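Local coordinates for protein imidazoleglycerol-phosphate dehydratase (Pyrococcus furiosus, PDB 5DNL) that catalyses the dehydration of D-erythro-1-(imidazol-4-yl)glycerol 3-phosphate to 3-(imidazol-4-yl)-2-oxopropyl phosphate in L-histidine biosynthesis, as a 24-subunit assembly, at residues A[27-32]-A[147-152]; A[54-59]-A[119-124]; A[99-104]-A[125-130]. All blocks are in the same frame, centred on the assembly; numbering follows the deposited sequence.

How the interactions relate
From the N terminus, helix 25-38 supplies the first half of interaction 1, which stays open until helix 144-162 and closes a loop over most of the chain. Interactions 2 and 3 both fall within that loop. Helix 51-69 opens interaction 2 and strand 100-104 opens interaction 3; helix 116-130 then answers them in the same order, its 119-124 turns first and its 125-130 turns next, so that these two contacts cross along the chain. Interactions 1 and 2 touch, Phe152 CE2 lying 3.4 Å from Phe122 CE2, whereas interactions 1 and 3 do not. Together they join the four long helices to one another and to the sheet that holds strands 100-104 and 133-140.

Interaction 1 (A[27-32]-A[147-152]); sequences LDHMLT and IVEAAF. With MN (manganese (II) ion), chain E; 5DL ([(2S)-2-hydroxy-3-(1H-1,2,4-triazol-1-yl)propyl]phosphonic acid), chain F.
The side chain of Met30 crosses that of Phe152 at about a right angle, with CB 3.4 Å from the ring centroid and only 3° off the normal, a CH-pi contact over one face. The bend at chi2 sets Met30 SD against the backbone of the other helix, 3.6 Å from Glu149 CA; the sulfur also lies obliquely to the same ring, 4.4 Å from its centroid, in a Met-aromatic contact. The turn at chi3 then swings Met30 CE to CB and CG of Glu149.

Next to this, His29 and Glu149 converge on a manganese ion. With CG anti to the backbone N and the chain extended beyond it, Glu149 brings OE1 to 2.1 Å from the metal, while His29 NE2 binds it at 2.2 Å. The imidazole and carboxylate planes stand 76° apart. N1 and O13 of the inhibitor chelate the same ion, and His145 of this chain and His53 of a neighbouring subunit complete six coordinating atoms.

The segments' axes approach to 9.2 Å at 40°, joining helices 25-38 and 144-162; Leu27 and Phe152 both pack on helix 51-69, and Ala151 rests on strand 133-140.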
loop_
_atom_site.group_PDB
_atom_site.type_symbol
_atom_site.label_atom_id
_atom_site.label_comp_id
_atom_site.label_asym_id
_atom_site.label_seq_id
_atom_site.Cartn_x
_atom_site.Cartn_y
_atom_site.Cartn_z
ATOM N N LEU A 27 36.916 -15.077 -23.319
ATOM C CA LEU A 27 36.804 -14.358 -24.576
ATOM C C LEU A 27 37.195 -15.232 -25.750
ATOM O O LEU A 27 36.581 -15.151 -26.814
ATOM C CB LEU A 27 37.646 -13.072 -24.559
ATOM C CG LEU A 27 37.445 -12.159 -25.760
ATOM C CD1 LEU A 27 35.989 -11.734 -25.943
ATOM C CD2 LEU A 27 38.340 -10.936 -25.576
ATOM N N ASP A 28 38.217 -16.069 -25.566
ATOM C CA ASP A 28 38.601 -16.989 -26.651
ATOM C C ASP A 28 37.419 -17.865 -27.056
ATOM O O ASP A 28 37.178 -18.049 -28.242
ATOM C CB ASP A 28 39.771 -17.909 -26.259
ATOM C CG ASP A 28 41.103 -17.196 -26.132
ATOM O OD1 ASP A 28 41.244 -16.041 -26.563
ATOM O OD2 ASP A 28 42.023 -17.855 -25.578
ATOM N N HIS A 29 36.687 -18.374 -26.073
ATOM C CA HIS A 29 35.501 -19.208 -26.315
ATOM C C HIS A 29 34.403 -18.397 -27.008
ATOM O O HIS A 29 33.815 -18.851 -27.967
ATOM C CB HIS A 29 35.011 -19.827 -25.003
ATOM C CG HIS A 29 33.827 -20.723 -25.147
ATOM N ND1 HIS A 29 33.703 -21.655 -26.159
ATOM C CD2 HIS A 29 32.739 -20.877 -24.362
ATOM C CE1 HIS A 29 32.559 -22.302 -26.017
ATOM N NE2 HIS A 29 31.975 -21.872 -24.917
ATOM N N MET A 30 34.138 -17.190 -26.523
ATOM C CA MET A 30 33.099 -16.350 -27.107
ATOM C C MET A 30 33.422 -15.976 -28.548
ATOM O O MET A 30 32.541 -15.994 -29.395
ATOM C CB MET A 30 32.893 -15.083 -26.274
ATOM C CG MET A 30 32.292 -15.294 -24.888
ATOM S SD MET A 30 30.776 -16.255 -24.821
ATOM C CE MET A 30 31.449 -17.863 -24.448
ATOM N N LEU A 31 34.686 -15.648 -28.812
ATOM C CA LEU A 31 35.105 -15.304 -30.171
ATOM C C LEU A 31 35.106 -16.512 -31.085
ATOM O O LEU A 31 34.831 -16.376 -32.274
ATOM C CB LEU A 31 36.469 -14.632 -30.194
ATOM C CG LEU A 31 36.557 -13.269 -29.512
ATOM C CD1 LEU A 31 38.012 -12.859 -29.379
ATOM C CD2 LEU A 31 35.758 -12.216 -30.278
ATOM N N THR A 32 35.429 -17.680 -30.548
ATOM C CA THR A 32 35.334 -18.926 -31.324
ATOM C C THR A 32 33.894 -19.152 -31.764
ATOM O O THR A 32 33.623 -19.446 -32.933
ATOM C CB THR A 32 35.896 -20.106 -30.525
ATOM O OG1 THR A 32 37.285 -19.874 -30.266
ATOM C CG2 THR A 32 35.756 -21.424 -31.280
ATOM N N ILE A 147 23.495 -17.291 -21.569
ATOM C CA ILE A 147 23.039 -15.990 -22.072
ATOM C C ILE A 147 24.120 -15.325 -22.918
ATOM O O ILE A 147 23.856 -14.881 -24.045
ATOM C CB ILE A 147 22.587 -15.066 -20.912
ATOM C CG1 ILE A 147 21.319 -15.620 -20.271
ATOM C CG2 ILE A 147 22.358 -13.649 -21.406
ATOM C CD1 ILE A 147 21.010 -15.064 -18.887
ATOM N N VAL A 148 25.329 -15.239 -22.378
ATOM C CA VAL A 148 26.412 -14.520 -23.059
ATOM C C VAL A 148 26.833 -15.297 -24.322
ATOM O O VAL A 148 27.012 -14.702 -25.396
ATOM C CB VAL A 148 27.573 -14.255 -22.112
ATOM C CG1 VAL A 148 28.773 -13.646 -22.830
ATOM C CG2 VAL A 148 27.136 -13.310 -21.000
ATOM N N GLU A 149 26.986 -16.617 -24.217
ATOM C CA GLU A 149 27.364 -17.380 -25.412
ATOM C C GLU A 149 26.266 -17.309 -26.477
ATOM O O GLU A 149 26.582 -17.200 -27.655
ATOM C CB GLU A 149 27.738 -18.832 -25.089
ATOM C CG GLU A 149 28.375 -19.561 -26.258
ATOM C CD GLU A 149 28.867 -20.931 -25.930
ATOM O OE1 GLU A 149 28.964 -21.300 -24.730
ATOM O OE2 GLU A 149 29.099 -21.670 -26.921
ATOM N N ALA A 150 24.989 -17.380 -26.097
ATOM C CA ALA A 150 23.924 -17.200 -27.079
ATOM C C ALA A 150 24.026 -15.841 -27.784
ATOM O O ALA A 150 23.814 -15.742 -28.986
ATOM C CB ALA A 150 22.556 -17.376 -26.440
ATOM N N ALA A 151 24.369 -14.792 -27.038
ATOM C CA ALA A 151 24.589 -13.480 -27.646
ATOM C C ALA A 151 25.716 -13.490 -28.675
ATOM O O ALA A 151 25.569 -12.920 -29.747
ATOM C CB ALA A 151 24.860 -12.446 -26.568
ATOM N N PHE A 152 26.837 -14.128 -28.354
ATOM C CA PHE A 152 27.957 -14.213 -29.307
ATOM C C PHE A 152 27.614 -15.069 -30.535
ATOM O O PHE A 152 27.945 -14.683 -31.674
ATOM C CB PHE A 152 29.245 -14.706 -28.646
ATOM C CG PHE A 152 30.017 -13.627 -27.952
ATOM C CD1 PHE A 152 29.753 -13.269 -26.639
ATOM C CD2 PHE A 152 31.030 -12.960 -28.621
ATOM C CE1 PHE A 152 30.495 -12.277 -25.998
ATOM C CE2 PHE A 152 31.775 -11.950 -28.002
ATOM C CZ PHE A 152 31.512 -11.611 -26.675
HETATM MN MN MN E . 30.261 -22.737 -23.816
HETATM N N1 5DL F . 28.448 -23.799 -23.039
HETATM C C3 5DL F . 26.662 -25.162 -23.140
HETATM N N2 5DL F . 27.585 -24.498 -23.846
HETATM C C8 5DL F . 28.824 -25.111 -27.422
HETATM C C7 5DL F . 28.915 -25.104 -25.895
HETATM C C6 5DL F . 27.642 -24.517 -25.304
HETATM C C5 5DL F . 27.999 -24.082 -21.812
HETATM O O10 5DL F . 27.334 -27.339 -27.430
HETATM P P9 5DL F . 27.434 -26.031 -28.138
HETATM O O11 5DL F . 27.724 -26.153 -29.615
HETATM O O12 5DL F . 26.159 -25.218 -27.962
HETATM O O13 5DL F . 30.040 -24.334 -25.445
HETATM N N4 5DL F . 26.922 -24.901 -21.824
#

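Interaction 2 (A[54-59]-A[119-124]); sequences LWEDIG and LKEFVW. With MN (manganese (II) ion), chain D; 5DL ([(2S)-2-hydroxy-3-(1H-1,2,4-triazol-1-yl)propyl]phosphonic acid), chain B.
At its edge, near the ring plane, Phe122 meets the carbonyl O of Trp55 and CG2 of Ile58, the latter 3.9 Å from Phe122 CE1; Gly59 CA approaches this ring obliquely. The Trp55 indole is likewise met at its edge, where CE3 lies 4.0 Å from Phe122 CB, and the two aromatic side chains cross at about a right angle without stacking.

The motif is a close, near-parallel helix pair between helices 51-69 and 116-130: the segment axes approach to 6.9 Å and cross at -23°. Such proximity brings backbone against backbone. Phe122 CA-H points at Trp55 O (C to O 3.4 Å), and Glu56 CA-H at Glu121 O. Gly59 lies against the Phe122 carbonyl, where a CB would collide with that oxygen. Phe122 reaches along helix 51-69 because its CG stands anti to the backbone N (chi1 167°). An alanine here would keep the CB contact with Trp55 but is likely to open a gap beside Ile58 and Gly59 and deprive Phe152 of its ring partner.

On another side of the pair, Glu56 and Glu121 run side by side in the same direction, their carboxylate planes 88° apart. Glu56 is extended and Glu121 bent at chi2, yet both present OE1 to one manganese ion. The two OE1 atoms, of Glu56 and Glu121, are 3.1 Å apart without a hydrogen bond, brought together by the metal that both bind. His52 of this chain, His146 of a neighbouring subunit and N4 of the inhibitor's triazole also bind it. A metal-bound water takes the sixth position, 2.2 Å from manganese, and donates a hydrogen bond to Glu56 OE2 at 2.6 Å.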
loop_
_atom_site.group_PDB
_atom_site.type_symbol
_atom_site.label_atom_id
_atom_site.label_comp_id
_atom_site.label_asym_id
_atom_site.label_seq_id
_atom_site.Cartn_x
_atom_site.Cartn_y
_atom_site.Cartn_z
ATOM N N LEU A 54 40.755 -5.191 -23.005
ATOM C CA LEU A 54 40.757 -6.270 -23.983
ATOM C C LEU A 54 39.424 -6.452 -24.678
ATOM O O LEU A 54 39.339 -6.486 -25.895
ATOM C CB LEU A 54 41.158 -7.588 -23.334
ATOM C CG LEU A 54 41.068 -8.826 -24.207
ATOM C CD1 LEU A 54 42.119 -8.792 -25.316
ATOM C CD2 LEU A 54 41.170 -10.085 -23.360
ATOM N N TRP A 55 38.354 -6.595 -23.898
ATOM C CA TRP A 55 37.033 -6.857 -24.493
ATOM C C TRP A 55 36.573 -5.718 -25.411
ATOM O O TRP A 55 36.061 -5.940 -26.508
ATOM C CB TRP A 55 35.981 -7.189 -23.413
ATOM C CG TRP A 55 36.100 -8.590 -22.860
ATOM C CD1 TRP A 55 37.187 -9.136 -22.227
ATOM C CD2 TRP A 55 35.105 -9.629 -22.918
ATOM N NE1 TRP A 55 36.920 -10.435 -21.882
ATOM C CE2 TRP A 55 35.659 -10.764 -22.291
ATOM C CE3 TRP A 55 33.791 -9.701 -23.420
ATOM C CZ2 TRP A 55 34.956 -11.957 -22.163
ATOM C CZ3 TRP A 55 33.096 -10.883 -23.284
ATOM C CH2 TRP A 55 33.683 -11.994 -22.667
ATOM N N GLU A 56 36.721 -4.490 -24.930
ATOM C CA GLU A 56 36.340 -3.318 -25.709
ATOM C C GLU A 56 37.207 -3.222 -26.964
ATOM O O GLU A 56 36.678 -3.005 -28.056
ATOM C CB GLU A 56 36.515 -2.065 -24.853
ATOM C CG GLU A 56 36.326 -0.777 -25.623
ATOM C CD GLU A 56 36.181 0.433 -24.734
ATOM O OE1 GLU A 56 36.279 0.294 -23.492
ATOM O OE2 GLU A 56 36.001 1.530 -25.291
ATOM N N ASP A 57 38.529 -3.360 -26.814
ATOM C CA ASP A 57 39.415 -3.136 -27.947
ATOM C C ASP A 57 39.344 -4.260 -28.990
ATOM O O ASP A 57 39.491 -4.010 -30.183
ATOM C CB ASP A 57 40.821 -2.906 -27.444
ATOM C CG ASP A 57 40.949 -1.618 -26.620
ATOM O OD1 ASP A 57 39.939 -0.879 -26.392
ATOM O OD2 ASP A 57 42.079 -1.340 -26.185
ATOM N N ILE A 58 39.061 -5.474 -28.533
ATOM C CA ILE A 58 38.699 -6.580 -29.424
ATOM C C ILE A 58 37.456 -6.220 -30.213
ATOM O O ILE A 58 37.391 -6.407 -31.441
ATOM C CB ILE A 58 38.524 -7.899 -28.626
ATOM C CG1 ILE A 58 39.891 -8.493 -28.252
ATOM C CG2 ILE A 58 37.644 -8.912 -29.358
ATOM C CD1 ILE A 58 40.605 -9.243 -29.362
ATOM N N GLY A 59 36.438 -5.698 -29.534
ATOM C CA GLY A 59 35.242 -5.296 -30.239
ATOM C C GLY A 59 35.539 -4.247 -31.303
ATOM O O GLY A 59 35.081 -4.364 -32.432
ATOM N N LEU A 119 30.627 -7.811 -21.584
ATOM C CA LEU A 119 29.757 -8.005 -22.749
ATOM C C LEU A 119 29.383 -6.690 -23.388
ATOM O O LEU A 119 29.525 -6.497 -24.600
ATOM C CB LEU A 119 28.501 -8.787 -22.393
ATOM C CG LEU A 119 27.461 -8.891 -23.503
ATOM C CD1 LEU A 119 27.982 -9.691 -24.689
ATOM C CD2 LEU A 119 26.200 -9.531 -22.940
ATOM N N LYS A 120 28.921 -5.758 -22.557
ATOM C CA LYS A 120 28.485 -4.447 -23.058
ATOM C C LYS A 120 29.634 -3.702 -23.726
ATOM O O LYS A 120 29.440 -3.056 -24.764
ATOM C CB LYS A 120 27.877 -3.573 -21.959
ATOM C CG LYS A 120 26.490 -3.998 -21.538
ATOM C CD LYS A 120 25.931 -3.039 -20.494
ATOM C CE LYS A 120 24.482 -3.328 -20.172
ATOM N NZ LYS A 120 24.015 -2.413 -19.094
ATOM N N GLU A 121 30.828 -3.774 -23.145
ATOM C CA GLU A 121 31.956 -3.040 -23.718
ATOM C C GLU A 121 32.445 -3.666 -25.028
ATOM O O GLU A 121 32.819 -2.941 -25.968
ATOM C CB GLU A 121 33.056 -2.837 -22.688
ATOM C CG GLU A 121 32.635 -1.822 -21.650
ATOM C CD GLU A 121 32.374 -0.474 -22.269
ATOM O OE1 GLU A 121 33.340 0.224 -22.668
ATOM O OE2 GLU A 121 31.181 -0.140 -22.433
ATOM N N PHE A 122 32.402 -4.985 -25.130
ATOM C CA PHE A 122 32.681 -5.619 -26.416
ATOM C C PHE A 122 31.673 -5.157 -27.485
ATOM O O PHE A 122 32.055 -4.799 -28.610
ATOM C CB PHE A 122 32.647 -7.154 -26.295
ATOM C CG PHE A 122 32.609 -7.855 -27.637
ATOM C CD1 PHE A 122 33.775 -8.069 -28.353
ATOM C CD2 PHE A 122 31.409 -8.251 -28.194
ATOM C CE1 PHE A 122 33.741 -8.671 -29.609
ATOM C CE2 PHE A 122 31.370 -8.858 -29.433
ATOM C CZ PHE A 122 32.530 -9.064 -30.140
ATOM N N VAL A 123 30.384 -5.174 -27.149
ATOM C CA VAL A 123 29.327 -4.837 -28.107
ATOM C C VAL A 123 29.405 -3.371 -28.519
ATOM O O VAL A 123 29.283 -3.040 -29.716
ATOM C CB VAL A 123 27.921 -5.214 -27.591
ATOM C CG1 VAL A 123 26.858 -4.783 -28.579
ATOM C CG2 VAL A 123 27.825 -6.725 -27.368
ATOM N N TRP A 124 29.608 -2.466 -27.557
ATOM C CA TRP A 124 29.827 -1.069 -27.899
ATOM C C TRP A 124 31.062 -0.866 -28.755
ATOM O O TRP A 124 31.040 -0.050 -29.680
ATOM C CB TRP A 124 29.905 -0.169 -26.654
ATOM C CG TRP A 124 28.616 0.483 -26.294
ATOM C CD1 TRP A 124 27.835 0.213 -25.202
ATOM C CD2 TRP A 124 27.961 1.519 -27.016
ATOM N NE1 TRP A 124 26.735 1.049 -25.201
ATOM C CE2 TRP A 124 26.795 1.860 -26.296
ATOM C CE3 TRP A 124 28.251 2.209 -28.188
ATOM C CZ2 TRP A 124 25.909 2.855 -26.739
ATOM C CZ3 TRP A 124 27.372 3.205 -28.607
ATOM C CH2 TRP A 124 26.231 3.512 -27.882
HETATM MN MN MN D . 35.133 1.132 -21.826
HETATM N N1 5DL B . 38.844 2.493 -19.786
HETATM C C3 5DL B . 37.544 3.328 -21.421
HETATM N N2 5DL B . 38.613 3.539 -20.644
HETATM C C8 5DL B . 41.590 5.893 -21.186
HETATM C C7 5DL B . 40.874 4.544 -21.107
HETATM C C6 5DL B . 39.420 4.753 -20.709
HETATM C C5 5DL B . 37.859 1.641 -20.091
HETATM O O10 5DL B . 40.596 6.399 -23.623
HETATM P P9 5DL B . 40.893 7.104 -22.343
HETATM O O11 5DL B . 41.920 8.204 -22.473
HETATM O O12 5DL B . 39.628 7.695 -21.739
HETATM O O13 5DL B . 41.502 3.677 -20.150
HETATM N N4 5DL B . 37.050 2.102 -21.072
HETATM O O HOH W 1 35.107 2.866 -23.187
#

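Interaction 3 (A[99-104]-A[125-130]); sequences PYANVD and GLARGL
The backbones of Pro99 and Arg128 come closest, CA to CA 5.2 Å, where the chain entering strand 100-104 passes the last turns of helix 116-130, and no hydrogen bond crosses between them. This is the strand-to-helix interface of a beta-alpha-beta unit, whose second strand, 133-140, lies parallel to 100-104 in the same sheet and bonds to it through Tyr100, Asn102 and Asp104.

Apart from Arg128, the side chains that meet are small, and the contact buries just 153 Å² in all. The Ala127 methyl points at the strand and sits 3.6 Å from Tyr100 O, with Ala101 CB farther off at 4.4 Å. Ala101 and Ala127 thus meet methyl to methyl, while the Tyr100 side chain leaves from the other side of the strand, as alternation along an extended chain requires. The Pro99 ring lies across the helix backbone, its CB 3.8 Å from Ala127 O and 4.2 Å from Arg128 CA.

Toward 99-104 the side chain of Arg128 offers its CG, and its guanidinium instead bonds across a subunit boundary: NE and NH2 both hydrogen-bond to the carbonyl O of Pro99 of a neighbouring subunit. The arrangement is reciprocal, since Pro99 O here accepts from Arg128 of that same neighbour. Within the chain, the side-chain approach of this arginine to the proline is from Arg128 CG to Pro99 CB, at 4.2 Å.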
loop_
_atom_site.group_PDB
_atom_site.type_symbol
_atom_site.label_atom_id
_atom_site.label_comp_id
_atom_site.label_asym_id
_atom_site.label_seq_id
_atom_site.Cartn_x
_atom_site.Cartn_y
_atom_site.Cartn_z
ATOM N N PRO A 99 26.676 4.489 -34.975
ATOM C CA PRO A 99 27.030 3.621 -33.839
ATOM C C PRO A 99 26.040 3.712 -32.680
ATOM O O PRO A 99 25.689 4.812 -32.229
ATOM C CB PRO A 99 28.403 4.121 -33.401
ATOM C CG PRO A 99 28.963 4.702 -34.655
ATOM C CD PRO A 99 27.824 5.305 -35.402
ATOM N N TYR A 100 25.601 2.542 -32.234
ATOM C CA TYR A 100 24.639 2.418 -31.144
ATOM C C TYR A 100 24.635 0.979 -30.665
ATOM O O TYR A 100 24.607 0.072 -31.486
ATOM C CB TYR A 100 23.229 2.727 -31.624
ATOM C CG TYR A 100 22.163 2.618 -30.567
ATOM C CD1 TYR A 100 21.975 3.631 -29.644
ATOM C CD2 TYR A 100 21.349 1.502 -30.493
ATOM C CE1 TYR A 100 21.001 3.527 -28.652
ATOM C CE2 TYR A 100 20.353 1.408 -29.527
ATOM C CZ TYR A 100 20.198 2.420 -28.620
ATOM O OH TYR A 100 19.215 2.307 -27.648
ATOM N N ALA A 101 24.562 0.784 -29.354
ATOM C CA ALA A 101 24.362 -0.540 -28.787
ATOM C C ALA A 101 23.338 -0.437 -27.680
ATOM O O ALA A 101 23.333 0.519 -26.910
ATOM C CB ALA A 101 25.649 -1.106 -28.245
ATOM N N ASN A 102 22.495 -1.460 -27.588
ATOM C CA ASN A 102 21.582 -1.635 -26.450
ATOM C C ASN A 102 21.657 -3.106 -26.098
ATOM O O ASN A 102 21.183 -3.949 -26.867
ATOM C CB ASN A 102 20.177 -1.197 -26.833
ATOM C CG ASN A 102 19.147 -1.397 -25.720
ATOM O OD1 ASN A 102 19.298 -2.221 -24.833
ATOM N ND2 ASN A 102 18.076 -0.635 -25.796
ATOM N N VAL A 103 22.239 -3.400 -24.942
ATOM C CA VAL A 103 22.377 -4.758 -24.427
ATOM C C VAL A 103 21.506 -4.876 -23.195
ATOM O O VAL A 103 21.757 -4.203 -22.194
ATOM C CB VAL A 103 23.847 -5.075 -24.108
ATOM C CG1 VAL A 103 24.004 -6.466 -23.498
ATOM C CG2 VAL A 103 24.726 -4.913 -25.353
ATOM N N ASP A 104 20.466 -5.700 -23.289
ATOM C CA ASP A 104 19.464 -5.884 -22.246
ATOM C C ASP A 104 19.435 -7.374 -21.903
ATOM O O ASP A 104 18.737 -8.165 -22.566
ATOM C CB ASP A 104 18.110 -5.392 -22.756
ATOM C CG ASP A 104 17.008 -5.491 -21.710
ATOM O OD1 ASP A 104 17.310 -5.677 -20.523
ATOM O OD2 ASP A 104 15.831 -5.401 -22.110
ATOM N N GLY A 125 32.126 -1.604 -28.455
ATOM C CA GLY A 125 33.348 -1.527 -29.254
ATOM C C GLY A 125 33.068 -1.957 -30.690
ATOM O O GLY A 125 33.464 -1.269 -31.654
ATOM N N LEU A 126 32.374 -3.084 -30.827
ATOM C CA LEU A 126 31.982 -3.589 -32.126
ATOM C C LEU A 126 31.087 -2.607 -32.885
ATOM O O LEU A 126 31.293 -2.335 -34.080
ATOM C CB LEU A 126 31.279 -4.940 -31.935
ATOM C CG LEU A 126 30.762 -5.678 -33.158
ATOM C CD1 LEU A 126 31.933 -6.025 -34.057
ATOM C CD2 LEU A 126 29.987 -6.933 -32.783
ATOM N N ALA A 127 30.109 -2.027 -32.196
ATOM C CA ALA A 127 29.238 -1.051 -32.823
ATOM C C ALA A 127 30.011 0.156 -33.327
ATOM O O ALA A 127 29.707 0.685 -34.417
ATOM C CB ALA A 127 28.139 -0.604 -31.866
ATOM N N ARG A 128 30.967 0.624 -32.528
ATOM C CA ARG A 128 31.791 1.768 -32.913
ATOM C C ARG A 128 32.805 1.462 -34.016
ATOM O O ARG A 128 33.016 2.304 -34.891
ATOM C CB ARG A 128 32.466 2.371 -31.682
ATOM C CG ARG A 128 31.490 3.063 -30.737
ATOM C CD ARG A 128 32.149 3.426 -29.440
ATOM N NE ARG A 128 31.206 4.129 -28.563
ATOM C CZ ARG A 128 31.042 3.892 -27.273
ATOM N NH1 ARG A 128 31.800 3.014 -26.621
ATOM N NH2 ARG A 128 30.091 4.553 -26.625
ATOM N N GLY A 129 33.390 0.267 -33.999
ATOM C CA GLY A 129 34.399 -0.102 -35.027
ATOM C C GLY A 129 33.780 -0.418 -36.366
ATOM O O GLY A 129 34.303 -0.004 -37.417
ATOM N N LEU A 130 32.669 -1.144 -36.345
ATOM C CA LEU A 130 31.912 -1.465 -37.565
ATOM C C LEU A 130 31.087 -0.284 -38.057
ATOM O O LEU A 130 30.877 -0.144 -39.275
ATOM C CB LEU A 130 31.044 -2.703 -37.340
ATOM C CG LEU A 130 30.135 -3.191 -38.461
ATOM C CD1 LEU A 130 30.965 -3.499 -39.714
ATOM C CD2 LEU A 130 29.303 -4.367 -37.989
#